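Local coordinates for protein flavin-dependent thymidylate synthase (Thermus thermophilus, PDB 6J61) that probably catalyses the reductive methylation of dUMP to dTMP, using methylenetetrahydrofolate as methyl donor, NADPH as reductant and bound FAD as cofactor, at residues V70-W80 with Q190-I200. Sequence-based numbering, arbitrary orientation.
Sequences VKAPIFVARQW and QWEIRQYARAI. With PO4 (phosphate ion), chain L.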
# COMPACT_ATOMS: atom_id res chain seq x y z
N VAL A 70 -7.93 -12.10 -16.58
CA VAL A 70 -9.18 -12.63 -16.05
C VAL A 70 -10.42 -12.03 -16.71
O VAL A 70 -10.49 -10.82 -16.94
CB VAL A 70 -9.29 -12.36 -14.52
CG1 VAL A 70 -10.49 -13.12 -13.92
CG2 VAL A 70 -7.99 -12.75 -13.83
N LYS A 71 -11.39 -12.89 -16.99
CA LYS A 71 -12.65 -12.47 -17.60
C LYS A 71 -13.70 -12.90 -16.58
O LYS A 71 -13.79 -14.08 -16.23
CB LYS A 71 -12.85 -13.21 -18.93
CG LYS A 71 -14.10 -12.80 -19.69
CD LYS A 71 -14.20 -13.52 -21.03
CE LYS A 71 -15.46 -13.07 -21.77
NZ LYS A 71 -15.74 -13.87 -22.99
N ALA A 72 -14.49 -11.95 -16.10
CA ALA A 72 -15.50 -12.27 -15.10
C ALA A 72 -16.62 -11.27 -15.02
O ALA A 72 -16.52 -10.16 -15.51
CB ALA A 72 -14.83 -12.39 -13.73
N PRO A 73 -17.73 -11.66 -14.37
CA PRO A 73 -18.89 -10.78 -14.21
C PRO A 73 -18.48 -9.58 -13.35
O PRO A 73 -17.67 -9.71 -12.43
CB PRO A 73 -19.91 -11.67 -13.51
CG PRO A 73 -19.51 -13.04 -13.95
CD PRO A 73 -18.02 -13.01 -13.85
N ILE A 74 -19.04 -8.42 -13.64
CA ILE A 74 -18.71 -7.22 -12.90
C ILE A 74 -18.86 -7.42 -11.39
O ILE A 74 -17.97 -7.02 -10.63
CB ILE A 74 -19.55 -6.02 -13.39
CG1 ILE A 74 -19.07 -5.60 -14.77
CG2 ILE A 74 -19.43 -4.85 -12.45
CD1 ILE A 74 -19.93 -4.53 -15.42
N PHE A 75 -19.95 -8.04 -10.95
CA PHE A 75 -20.14 -8.22 -9.51
C PHE A 75 -19.04 -9.09 -8.88
O PHE A 75 -18.77 -9.00 -7.68
CB PHE A 75 -21.54 -8.77 -9.17
CG PHE A 75 -21.72 -10.24 -9.44
CD1 PHE A 75 -21.84 -10.71 -10.74
CD2 PHE A 75 -21.77 -11.14 -8.39
CE1 PHE A 75 -22.02 -12.07 -10.99
CE2 PHE A 75 -21.94 -12.50 -8.62
CZ PHE A 75 -22.07 -12.97 -9.92
N VAL A 76 -18.39 -9.93 -9.68
CA VAL A 76 -17.30 -10.72 -9.14
C VAL A 76 -16.06 -9.82 -9.15
O VAL A 76 -15.24 -9.86 -8.22
CB VAL A 76 -17.06 -11.98 -9.98
CG1 VAL A 76 -15.73 -12.62 -9.61
CG2 VAL A 76 -18.18 -12.96 -9.74
N ALA A 77 -15.93 -9.00 -10.19
CA ALA A 77 -14.80 -8.10 -10.32
C ALA A 77 -14.69 -7.12 -9.16
O ALA A 77 -13.59 -6.82 -8.70
CB ALA A 77 -14.90 -7.33 -11.63
N ARG A 78 -15.83 -6.64 -8.68
CA ARG A 78 -15.86 -5.69 -7.57
C ARG A 78 -15.35 -6.26 -6.24
O ARG A 78 -14.75 -5.53 -5.45
CB ARG A 78 -17.27 -5.12 -7.41
CG ARG A 78 -17.58 -4.05 -8.45
CD ARG A 78 -19.03 -3.63 -8.45
NE ARG A 78 -19.44 -2.90 -7.26
CZ ARG A 78 -20.35 -3.33 -6.39
NH1 ARG A 78 -20.95 -4.50 -6.57
NH2 ARG A 78 -20.67 -2.58 -5.34
N GLN A 79 -15.60 -7.54 -5.99
CA GLN A 79 -15.14 -8.18 -4.76
C GLN A 79 -13.66 -8.43 -4.93
O GLN A 79 -12.87 -8.32 -4.00
CB GLN A 79 -15.85 -9.51 -4.54
CG GLN A 79 -17.33 -9.42 -4.78
CD GLN A 79 -18.06 -10.67 -4.35
OE1 GLN A 79 -17.64 -11.77 -4.68
NE2 GLN A 79 -19.16 -10.50 -3.62
N TRP A 80 -13.30 -8.78 -6.15
CA TRP A 80 -11.92 -9.04 -6.45
C TRP A 80 -11.09 -7.76 -6.26
O TRP A 80 -9.97 -7.81 -5.74
CB TRP A 80 -11.80 -9.52 -7.89
CG TRP A 80 -10.55 -10.29 -8.19
CD1 TRP A 80 -9.27 -9.97 -7.82
CD2 TRP A 80 -10.46 -11.49 -8.96
NE1 TRP A 80 -8.38 -10.90 -8.32
CE2 TRP A 80 -9.09 -11.84 -9.02
CE3 TRP A 80 -11.39 -12.30 -9.60
CZ2 TRP A 80 -8.64 -12.97 -9.70
CZ3 TRP A 80 -10.95 -13.42 -10.28
CH2 TRP A 80 -9.58 -13.75 -10.33
N GLN A 190 -18.44 -15.43 -1.83
CA GLN A 190 -19.52 -15.82 -2.74
C GLN A 190 -19.02 -16.90 -3.70
O GLN A 190 -17.89 -16.84 -4.19
CB GLN A 190 -20.03 -14.61 -3.53
CG GLN A 190 -21.41 -14.84 -4.14
CD GLN A 190 -22.06 -13.57 -4.70
OE1 GLN A 190 -22.03 -12.50 -4.08
NE2 GLN A 190 -22.67 -13.70 -5.88
N TRP A 191 -19.88 -17.89 -3.95
CA TRP A 191 -19.55 -19.01 -4.83
C TRP A 191 -18.83 -18.62 -6.13
O TRP A 191 -17.82 -19.24 -6.49
CB TRP A 191 -20.82 -19.80 -5.19
CG TRP A 191 -20.55 -21.07 -5.96
CD1 TRP A 191 -20.24 -22.29 -5.44
CD2 TRP A 191 -20.51 -21.22 -7.39
NE1 TRP A 191 -20.00 -23.20 -6.45
CE2 TRP A 191 -20.16 -22.57 -7.66
CE3 TRP A 191 -20.73 -20.36 -8.47
CZ2 TRP A 191 -20.02 -23.07 -8.96
CZ3 TRP A 191 -20.59 -20.86 -9.76
CH2 TRP A 191 -20.25 -22.20 -10.00
N GLU A 192 -19.35 -17.63 -6.85
CA GLU A 192 -18.73 -17.24 -8.11
C GLU A 192 -17.24 -16.97 -7.97
O GLU A 192 -16.42 -17.57 -8.68
CB GLU A 192 -19.40 -15.99 -8.71
CG GLU A 192 -20.78 -16.20 -9.34
CD GLU A 192 -21.78 -16.80 -8.38
OE1 GLU A 192 -21.74 -16.47 -7.17
OE2 GLU A 192 -22.61 -17.61 -8.83
N ILE A 193 -16.88 -16.08 -7.06
CA ILE A 193 -15.49 -15.75 -6.89
C ILE A 193 -14.69 -16.92 -6.31
O ILE A 193 -13.49 -17.06 -6.57
CB ILE A 193 -15.31 -14.45 -6.07
CG1 ILE A 193 -13.87 -13.96 -6.20
CG2 ILE A 193 -15.68 -14.68 -4.62
CD1 ILE A 193 -13.66 -12.51 -5.85
N ARG A 194 -15.35 -17.79 -5.54
CA ARG A 194 -14.63 -18.94 -4.99
C ARG A 194 -14.06 -19.75 -6.15
O ARG A 194 -12.90 -20.16 -6.13
CB ARG A 194 -15.54 -19.84 -4.15
CG ARG A 194 -16.07 -19.20 -2.90
CD ARG A 194 -15.96 -20.15 -1.72
NE ARG A 194 -16.70 -21.39 -1.93
CZ ARG A 194 -18.02 -21.47 -1.94
NH1 ARG A 194 -18.75 -20.38 -1.75
NH2 ARG A 194 -18.62 -22.64 -2.13
N GLN A 195 -14.90 -19.97 -7.17
CA GLN A 195 -14.51 -20.74 -8.34
C GLN A 195 -13.30 -20.11 -9.02
O GLN A 195 -12.41 -20.81 -9.47
CB GLN A 195 -15.67 -20.87 -9.34
CG GLN A 195 -16.97 -21.42 -8.73
CD GLN A 195 -16.72 -22.48 -7.65
OE1 GLN A 195 -16.08 -23.50 -7.91
NE2 GLN A 195 -17.22 -22.23 -6.44
N TYR A 196 -13.27 -18.78 -9.08
CA TYR A 196 -12.13 -18.11 -9.69
C TYR A 196 -10.89 -18.33 -8.83
O TYR A 196 -9.79 -18.50 -9.34
CB TYR A 196 -12.40 -16.61 -9.84
CG TYR A 196 -13.16 -16.27 -11.10
CD1 TYR A 196 -12.49 -16.11 -12.32
CD2 TYR A 196 -14.55 -16.14 -11.09
CE1 TYR A 196 -13.19 -15.84 -13.50
CE2 TYR A 196 -15.26 -15.86 -12.25
CZ TYR A 196 -14.57 -15.72 -13.46
OH TYR A 196 -15.27 -15.50 -14.61
N ALA A 197 -11.06 -18.32 -7.52
CA ALA A 197 -9.94 -18.54 -6.62
C ALA A 197 -9.42 -19.98 -6.77
O ALA A 197 -8.22 -20.23 -6.66
CB ALA A 197 -10.37 -18.25 -5.16
N ARG A 198 -10.33 -20.92 -7.04
CA ARG A 198 -9.94 -22.31 -7.23
C ARG A 198 -9.04 -22.42 -8.47
O ARG A 198 -7.98 -23.06 -8.45
CB ARG A 198 -11.17 -23.21 -7.40
CG ARG A 198 -12.02 -23.39 -6.15
CD ARG A 198 -12.64 -24.80 -6.13
NE ARG A 198 -14.10 -24.79 -5.96
CZ ARG A 198 -14.74 -24.77 -4.79
NH1 ARG A 198 -14.06 -24.76 -3.65
NH2 ARG A 198 -16.07 -24.77 -4.76
N ALA A 199 -9.46 -21.77 -9.54
CA ALA A 199 -8.70 -21.77 -10.77
C ALA A 199 -7.28 -21.27 -10.49
O ALA A 199 -6.29 -21.91 -10.85
CB ALA A 199 -9.37 -20.86 -11.78
N ILE A 200 -7.19 -20.12 -9.83
CA ILE A 200 -5.90 -19.54 -9.52
C ILE A 200 -5.07 -20.47 -8.64
O ILE A 200 -3.88 -20.68 -8.89
CB ILE A 200 -6.08 -18.18 -8.83
CG1 ILE A 200 -6.67 -17.19 -9.84
CG2 ILE A 200 -4.75 -17.67 -8.28
CD1 ILE A 200 -6.84 -15.81 -9.31
P PO4 L . -20.54 -7.14 -2.50
O1 PO4 L . -20.46 -8.01 -3.70
O2 PO4 L . -21.80 -6.35 -2.53
O3 PO4 L . -19.38 -6.21 -2.48
O4 PO4 L . -20.51 -7.98 -1.27
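Tyr196 and Ile193 of helix 191-200 pack into the bend between strand 70-73 and helix 74-80, within the alpha+beta fold of the ThyX family. The two helices cross at -67°, axes 9.6 Å apart. The tight part is apolar. Val76 CG1 touches both Ile193 CB and Tyr196 CD2. With CG1 anti to the Ile193 N (chi1 -166°) and the chain extended beyond it (chi2 161°), CD1 reaches the 74-80 helix backbone, 3.8 Å from Trp80 N. Trp80 CZ3 comes to 3.5 Å from Tyr196 CB, and Ile200 CD1 meets Trp80 CZ2. Tyr196 OH donates to Lys71 O at 2.6 Å, approaching a lone pair within the carbonyl's plane. A phenylalanine at Tyr196 would probably leave Lys71 O without this donor. The more open side lies toward the predicted dUMP site. There Gln79 NE2 stays 3.5 Å from Gln190 OE1 without bonding, the amides nearly perpendicular. Gln190 OE1 accepts from Arg157 of the second subunit, while its NE2 donates to Glu192 OE1 and lies at the Phe75 ring edge. A phosphate, probably from the crystallisation liquor, binds Arg82 and that subunit's Ser92, Gly93 and Arg157; Gln79 NE2 donates to its O1 at 2.8 Å.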